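Local coordinates for protein transcription initiation factor IIB,Transcription initiation factor IIB (Methanocaldococcus jannaschii, PDB 5O9J) that forms the mini-intein of an archaeal transcription factor IIB, a HINT-fold element that probably excises itself by protein splicing, at residues S77-I82 and K89-R94; E81-G86 and E150-E155. One frame throughout, in Å; residues are numbered along the deposited sequence.

Contact 1: residues S77-I82 and K89-R94; sequences SEMFEI and KVRVTR
Glu78 sets its CG between its own backbone N and carbonyl carbon (chi1 62°) and then runs extended, which carries its carboxylate to the guanidinium of Arg94, whose chain bends back at chi3 (-53°) to receive it. The two form a salt bridge in which a single carboxylate oxygen does the work: Glu78 OE2 lies 2.4 Å from Arg94 NH1, a spacing so short that its exact value is doubtful, with the two planes turned only 19° apart. Arg94 has a second acidic mate in Asp112, bound through NE. Phe80 CE1 lies over one face of the same guanidinium, off-centre toward its rim, while Arg94 NH2 sits at the edge of the Phe80 ring and in its plane, 3.6 Å from Phe80 CZ, the two flat groups standing almost perpendicular.

The backbones pair as the arms of an antiparallel beta hairpin, strands 79-84 and 88-92, within the HINT fold of the intein. Phe80 and Val92 form one hydrogen-bonded pair, Phe80 N reaching Val92 O at 2.8 Å, and Ile82 and Val90 form the next, with Ile82 N 3.0 Å from Val90 O. Between them Glu81 and Arg91 make a non-hydrogen-bonded pair.

Phe80, Ile82, Val90 and Val92 share the face turned to the interior, where Ile82 CB lies 4.2 Å from Val90 CG1 and Tyr130 packs against both valines. On the Glu81 and Arg91 face, a water accepts from Arg91 NE and donates to Glu81 OE2, spanning a long ion pair of 3.8 Å between those two atoms, while Glu81 OE1 is held by Asn152. Beside them the bent end of Met79 crosses Arg91 at about a right angle, its CE 3.8 Å from Arg91 CB.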
loop_
_atom_site.group_PDB
_atom_site.type_symbol
_atom_site.label_atom_id
_atom_site.label_comp_id
_atom_site.label_asym_id
_atom_site.label_seq_id
_atom_site.Cartn_x
_atom_site.Cartn_y
_atom_site.Cartn_z
ATOM N N SER A 77 5.394 13.308 8.116
ATOM C CA SER A 77 4.670 14.199 9.017
ATOM C C SER A 77 3.180 13.901 9.075
ATOM O O SER A 77 2.584 13.829 10.152
ATOM C CB SER A 77 4.873 15.654 8.591
ATOM O OG SER A 77 3.744 16.436 8.941
ATOM N N GLU A 78 2.576 13.734 7.906
ATOM C CA GLU A 78 1.128 13.590 7.817
ATOM C C GLU A 78 0.712 12.468 6.882
ATOM O O GLU A 78 1.428 12.121 5.944
ATOM C CB GLU A 78 0.498 14.894 7.337
ATOM C CG GLU A 78 0.958 15.299 5.945
ATOM C CD GLU A 78 -0.059 16.165 5.218
ATOM O OE1 GLU A 78 -0.994 16.678 5.874
ATOM O OE2 GLU A 78 0.072 16.319 3.983
ATOM N N MET A 79 -0.457 11.904 7.144
ATOM C CA MET A 79 -1.081 11.008 6.193
ATOM C C MET A 79 -2.555 11.314 6.112
ATOM O O MET A 79 -3.149 11.800 7.077
ATOM C CB MET A 79 -0.863 9.554 6.585
ATOM C CG MET A 79 0.563 9.074 6.400
ATOM S SD MET A 79 0.647 7.333 6.805
ATOM C CE MET A 79 -0.598 7.294 8.095
ATOM N N PHE A 80 -3.140 11.036 4.953
ATOM C CA PHE A 80 -4.561 11.255 4.746
ATOM C C PHE A 80 -5.318 10.003 5.102
ATOM O O PHE A 80 -4.947 8.908 4.684
ATOM C CB PHE A 80 -4.852 11.649 3.302
ATOM C CG PHE A 80 -4.309 12.995 2.917
ATOM C CD1 PHE A 80 -2.950 13.180 2.708
ATOM C CD2 PHE A 80 -5.163 14.076 2.741
ATOM C CE1 PHE A 80 -2.450 14.420 2.345
ATOM C CE2 PHE A 80 -4.673 15.316 2.380
ATOM C CZ PHE A 80 -3.310 15.488 2.183
ATOM N N GLU A 81 -6.367 10.154 5.896
ATOM C CA GLU A 81 -7.299 9.058 6.106
ATOM C C GLU A 81 -8.547 9.302 5.274
ATOM O O GLU A 81 -9.275 10.261 5.505
ATOM C CB GLU A 81 -7.653 8.912 7.582
ATOM C CG GLU A 81 -8.569 7.750 7.877
ATOM C CD GLU A 81 -9.078 7.773 9.299
ATOM O OE1 GLU A 81 -9.758 8.755 9.658
ATOM O OE2 GLU A 81 -8.800 6.817 10.056
ATOM N N ILE A 82 -8.766 8.450 4.277
ATOM C CA ILE A 82 -9.974 8.511 3.462
ATOM C C ILE A 82 -11.031 7.590 4.041
ATOM O O ILE A 82 -10.774 6.409 4.237
ATOM C CB ILE A 82 -9.717 8.087 2.004
ATOM C CG1 ILE A 82 -8.585 8.903 1.390
ATOM C CG2 ILE A 82 -10.982 8.252 1.173
ATOM C CD1 ILE A 82 -8.182 8.409 0.013
ATOM N N LYS A 89 -12.030 2.524 5.310
ATOM C CA LYS A 89 -11.065 3.607 5.397
ATOM C C LYS A 89 -9.639 3.143 5.140
ATOM O O LYS A 89 -9.306 1.976 5.318
ATOM C CB LYS A 89 -11.157 4.286 6.767
ATOM C CG LYS A 89 -10.818 3.387 7.941
ATOM C CD LYS A 89 -11.242 4.025 9.257
ATOM C CE LYS A 89 -12.744 3.890 9.481
ATOM N NZ LYS A 89 -13.177 4.439 10.804
ATOM N N VAL A 90 -8.800 4.077 4.708
ATOM C CA VAL A 90 -7.406 3.771 4.432
ATOM C C VAL A 90 -6.552 4.979 4.794
ATOM O O VAL A 90 -7.001 6.116 4.663
ATOM C CB VAL A 90 -7.206 3.370 2.945
ATOM C CG1 VAL A 90 -7.586 4.516 2.011
ATOM C CG2 VAL A 90 -5.780 2.906 2.691
ATOM N N ARG A 91 -5.337 4.736 5.275
ATOM C CA ARG A 91 -4.400 5.820 5.572
ATOM C C ARG A 91 -3.226 5.796 4.610
ATOM O O ARG A 91 -2.472 4.822 4.571
ATOM C CB ARG A 91 -3.873 5.714 7.001
ATOM C CG ARG A 91 -4.925 5.770 8.083
ATOM C CD ARG A 91 -4.259 5.633 9.448
ATOM N NE ARG A 91 -5.113 6.113 10.526
ATOM C CZ ARG A 91 -4.658 6.654 11.650
ATOM N NH1 ARG A 91 -5.514 7.067 12.574
ATOM N NH2 ARG A 91 -3.350 6.785 11.848
ATOM N N VAL A 92 -3.057 6.863 3.837
ATOM C CA VAL A 92 -1.968 6.912 2.864
ATOM C C VAL A 92 -1.290 8.273 2.827
ATOM O O VAL A 92 -1.856 9.278 3.248
ATOM C CB VAL A 92 -2.458 6.568 1.429
ATOM C CG1 VAL A 92 -2.957 5.148 1.369
ATOM C CG2 VAL A 92 -3.550 7.523 0.992
ATOM N N THR A 93 -0.071 8.296 2.310
ATOM C CA THR A 93 0.644 9.544 2.130
ATOM C C THR A 93 0.104 10.298 0.931
ATOM O O THR A 93 -0.649 9.760 0.112
ATOM C CB THR A 93 2.146 9.315 1.950
ATOM O OG1 THR A 93 2.369 8.531 0.773
ATOM C CG2 THR A 93 2.718 8.587 3.160
ATOM N N ARG A 94 0.514 11.552 0.840
ATOM C CA ARG A 94 -0.020 12.505 -0.118
ATOM C C ARG A 94 0.221 12.092 -1.561
ATOM O O ARG A 94 -0.589 12.376 -2.440
ATOM C CB ARG A 94 0.594 13.884 0.158
ATOM C CG ARG A 94 1.235 14.559 -1.034
ATOM C CD ARG A 94 1.638 15.986 -0.709
ATOM N NE ARG A 94 0.528 16.755 -0.151
ATOM C CZ ARG A 94 0.413 17.060 1.137
ATOM N NH1 ARG A 94 1.338 16.652 1.999
ATOM N NH2 ARG A 94 -0.630 17.763 1.564
HETATM O O HOH W 1 -7.397 4.629 9.901
#

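Contact 2: residues E81-G86 and E150-E155; sequences EIVVEG and EINKVE
Glu81 and Asn152, like Val83 and Glu150, are hydrogen-bonded pairs of antiparallel strands, each closed by two backbone bonds. Glu81 N lies 2.8 Å from Asn152 O, and Val83 N 3.0 Å from Glu150 O.

The side-chain bonds centre on the amide of Asn152. Its ND2 donates to Glu81 OE1 across the strands at 3.1 Å and to Glu150 OE1 along its own strand at 3.0 Å. Both acceptors lie in the amide plane and are met nearly along their C-O axes, so the two N-H groups hold the amide's rotation from two directions. The amide thus stands between carboxylates whose OE1 atoms are 5.0 Å apart, and probably eases their mutual repulsion. Replacing this asparagine by an alanine is likely to leave Glu81 OE1 and Glu150 OE1 without the donor that bridges them, and the two like charges with no amide between them.

Apolar contact is lighter. On the face of these polar groups Val83 CB packs 4.1 Å from Glu150 CB, the two side chains running alongside; chi1 of -172° sets Val83 CG2 beside the backbone N, 4.2 Å from Glu150 CB.

The opposite face carries Ile82 and Ile151, which both touch Leu114, and Ile82 also reaches Ile148. Strand 79-84 lies between strands 143-154 and 88-92 in an antiparallel sheet of the HINT-fold intein domain.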
loop_
_atom_site.group_PDB
_atom_site.type_symbol
_atom_site.label_atom_id
_atom_site.label_comp_id
_atom_site.label_asym_id
_atom_site.label_seq_id
_atom_site.Cartn_x
_atom_site.Cartn_y
_atom_site.Cartn_z
ATOM N N GLU A 81 -6.367 10.154 5.896
ATOM C CA GLU A 81 -7.299 9.058 6.106
ATOM C C GLU A 81 -8.547 9.302 5.274
ATOM O O GLU A 81 -9.275 10.261 5.505
ATOM C CB GLU A 81 -7.653 8.912 7.582
ATOM C CG GLU A 81 -8.569 7.750 7.877
ATOM C CD GLU A 81 -9.078 7.773 9.299
ATOM O OE1 GLU A 81 -9.758 8.755 9.658
ATOM O OE2 GLU A 81 -8.800 6.817 10.056
ATOM N N ILE A 82 -8.766 8.450 4.277
ATOM C CA ILE A 82 -9.974 8.511 3.462
ATOM C C ILE A 82 -11.031 7.590 4.041
ATOM O O ILE A 82 -10.774 6.409 4.237
ATOM C CB ILE A 82 -9.717 8.087 2.004
ATOM C CG1 ILE A 82 -8.585 8.903 1.390
ATOM C CG2 ILE A 82 -10.982 8.252 1.173
ATOM C CD1 ILE A 82 -8.182 8.409 0.013
ATOM N N VAL A 83 -12.216 8.124 4.318
ATOM C CA VAL A 83 -13.299 7.300 4.838
ATOM C C VAL A 83 -14.473 7.322 3.870
ATOM O O VAL A 83 -14.959 8.394 3.512
ATOM C CB VAL A 83 -13.754 7.775 6.229
ATOM C CG1 VAL A 83 -14.735 6.786 6.823
ATOM C CG2 VAL A 83 -12.551 7.939 7.144
ATOM N N VAL A 84 -14.914 6.141 3.436
ATOM C CA VAL A 84 -15.999 6.033 2.460
ATOM C C VAL A 84 -17.215 5.352 3.072
ATOM O O VAL A 84 -17.150 4.888 4.210
ATOM C CB VAL A 84 -15.561 5.254 1.195
ATOM C CG1 VAL A 84 -14.411 5.970 0.489
ATOM C CG2 VAL A 84 -15.168 3.824 1.545
ATOM N N GLU A 85 -18.321 5.308 2.321
ATOM C CA GLU A 85 -19.546 4.617 2.749
ATOM C C GLU A 85 -19.266 3.230 3.320
ATOM O O GLU A 85 -18.422 2.494 2.800
ATOM C CB GLU A 85 -20.529 4.442 1.589
ATOM C CG GLU A 85 -20.841 5.647 0.734
ATOM C CD GLU A 85 -21.649 5.240 -0.500
ATOM O OE1 GLU A 85 -22.380 4.226 -0.425
ATOM O OE2 GLU A 85 -21.538 5.903 -1.552
ATOM N N GLY A 86 -19.998 2.863 4.367
ATOM C CA GLY A 86 -19.787 1.588 5.034
ATOM C C GLY A 86 -18.620 1.642 6.007
ATOM O O GLY A 86 -18.171 0.616 6.519
ATOM N N GLU A 150 -15.398 11.183 4.872
ATOM C CA GLU A 150 -14.438 12.079 5.509
ATOM C C GLU A 150 -13.094 12.031 4.809
ATOM O O GLU A 150 -12.750 11.036 4.165
ATOM C CB GLU A 150 -14.250 11.726 6.990
ATOM C CG GLU A 150 -15.500 11.858 7.839
ATOM C CD GLU A 150 -15.348 11.211 9.207
ATOM O OE1 GLU A 150 -14.197 11.007 9.652
ATOM O OE2 GLU A 150 -16.383 10.896 9.835
ATOM N N ILE A 151 -12.354 13.124 4.934
ATOM C CA ILE A 151 -10.932 13.171 4.618
ATOM C C ILE A 151 -10.206 13.827 5.790
ATOM O O ILE A 151 -10.280 15.044 5.975
ATOM C CB ILE A 151 -10.625 13.964 3.339
ATOM C CG1 ILE A 151 -11.338 13.362 2.128
ATOM C CG2 ILE A 151 -9.134 13.978 3.089
ATOM C CD1 ILE A 151 -11.103 14.138 0.837
ATOM N N ASN A 152 -9.522 13.019 6.589
ATOM C CA ASN A 152 -8.867 13.528 7.781
ATOM C C ASN A 152 -7.367 13.530 7.607
ATOM O O ASN A 152 -6.820 12.657 6.949
ATOM C CB ASN A 152 -9.253 12.686 8.997
ATOM C CG ASN A 152 -10.748 12.625 9.204
ATOM O OD1 ASN A 152 -11.438 13.630 9.070
ATOM N ND2 ASN A 152 -11.259 11.440 9.523
ATOM N N LYS A 153 -6.695 14.512 8.186
ATOM C CA LYS A 153 -5.245 14.451 8.242
ATOM C C LYS A 153 -4.851 13.911 9.605
ATOM O O LYS A 153 -5.293 14.418 10.637
ATOM C CB LYS A 153 -4.622 15.814 7.965
ATOM C CG LYS A 153 -4.836 16.270 6.530
ATOM C CD LYS A 153 -4.032 17.517 6.205
ATOM C CE LYS A 153 -4.196 17.917 4.744
ATOM N NZ LYS A 153 -3.243 18.990 4.339
ATOM N N VAL A 154 -4.057 12.845 9.596
ATOM C CA VAL A 154 -3.679 12.167 10.823
ATOM C C VAL A 154 -2.169 11.972 10.897
ATOM O O VAL A 154 -1.436 12.222 9.929
ATOM C CB VAL A 154 -4.358 10.791 10.957
ATOM C CG1 VAL A 154 -5.868 10.933 11.027
ATOM C CG2 VAL A 154 -3.947 9.886 9.805
ATOM N N GLU A 155 -1.711 11.526 12.061
ATOM C CA GLU A 155 -0.304 11.218 12.262
ATOM C C GLU A 155 -0.063 9.761 11.953
ATOM O O GLU A 155 -0.904 8.915 12.277
ATOM C CB GLU A 155 0.139 11.523 13.696
ATOM C CG GLU A 155 -0.925 11.244 14.783
ATOM C CD GLU A 155 -2.057 12.265 14.858
ATOM O OE1 GLU A 155 -1.757 13.471 14.854
ATOM O OE2 GLU A 155 -3.211 11.804 14.946
#

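In the fold
From the N terminus, strand 79-84 supplies the first segment of both contacts, which overlap at Glu81 and Ile82. Contact 1 closes a short loop: the chain turns straight back into strand 88-92 and pairs along one edge of the first strand. Contact 2 closes a much longer one, returning after 63 residues along the other edge through strand 143-154. The hairpin's return arm, 89-94, falls inside this excursion, so the short closure nests within the long one, both starting from the same strand. Together they order 88-92, 79-84 and 143-154 side by side in one antiparallel sheet, where Met79 O probably bonds Val154 N and Lys153 packs on Phe80.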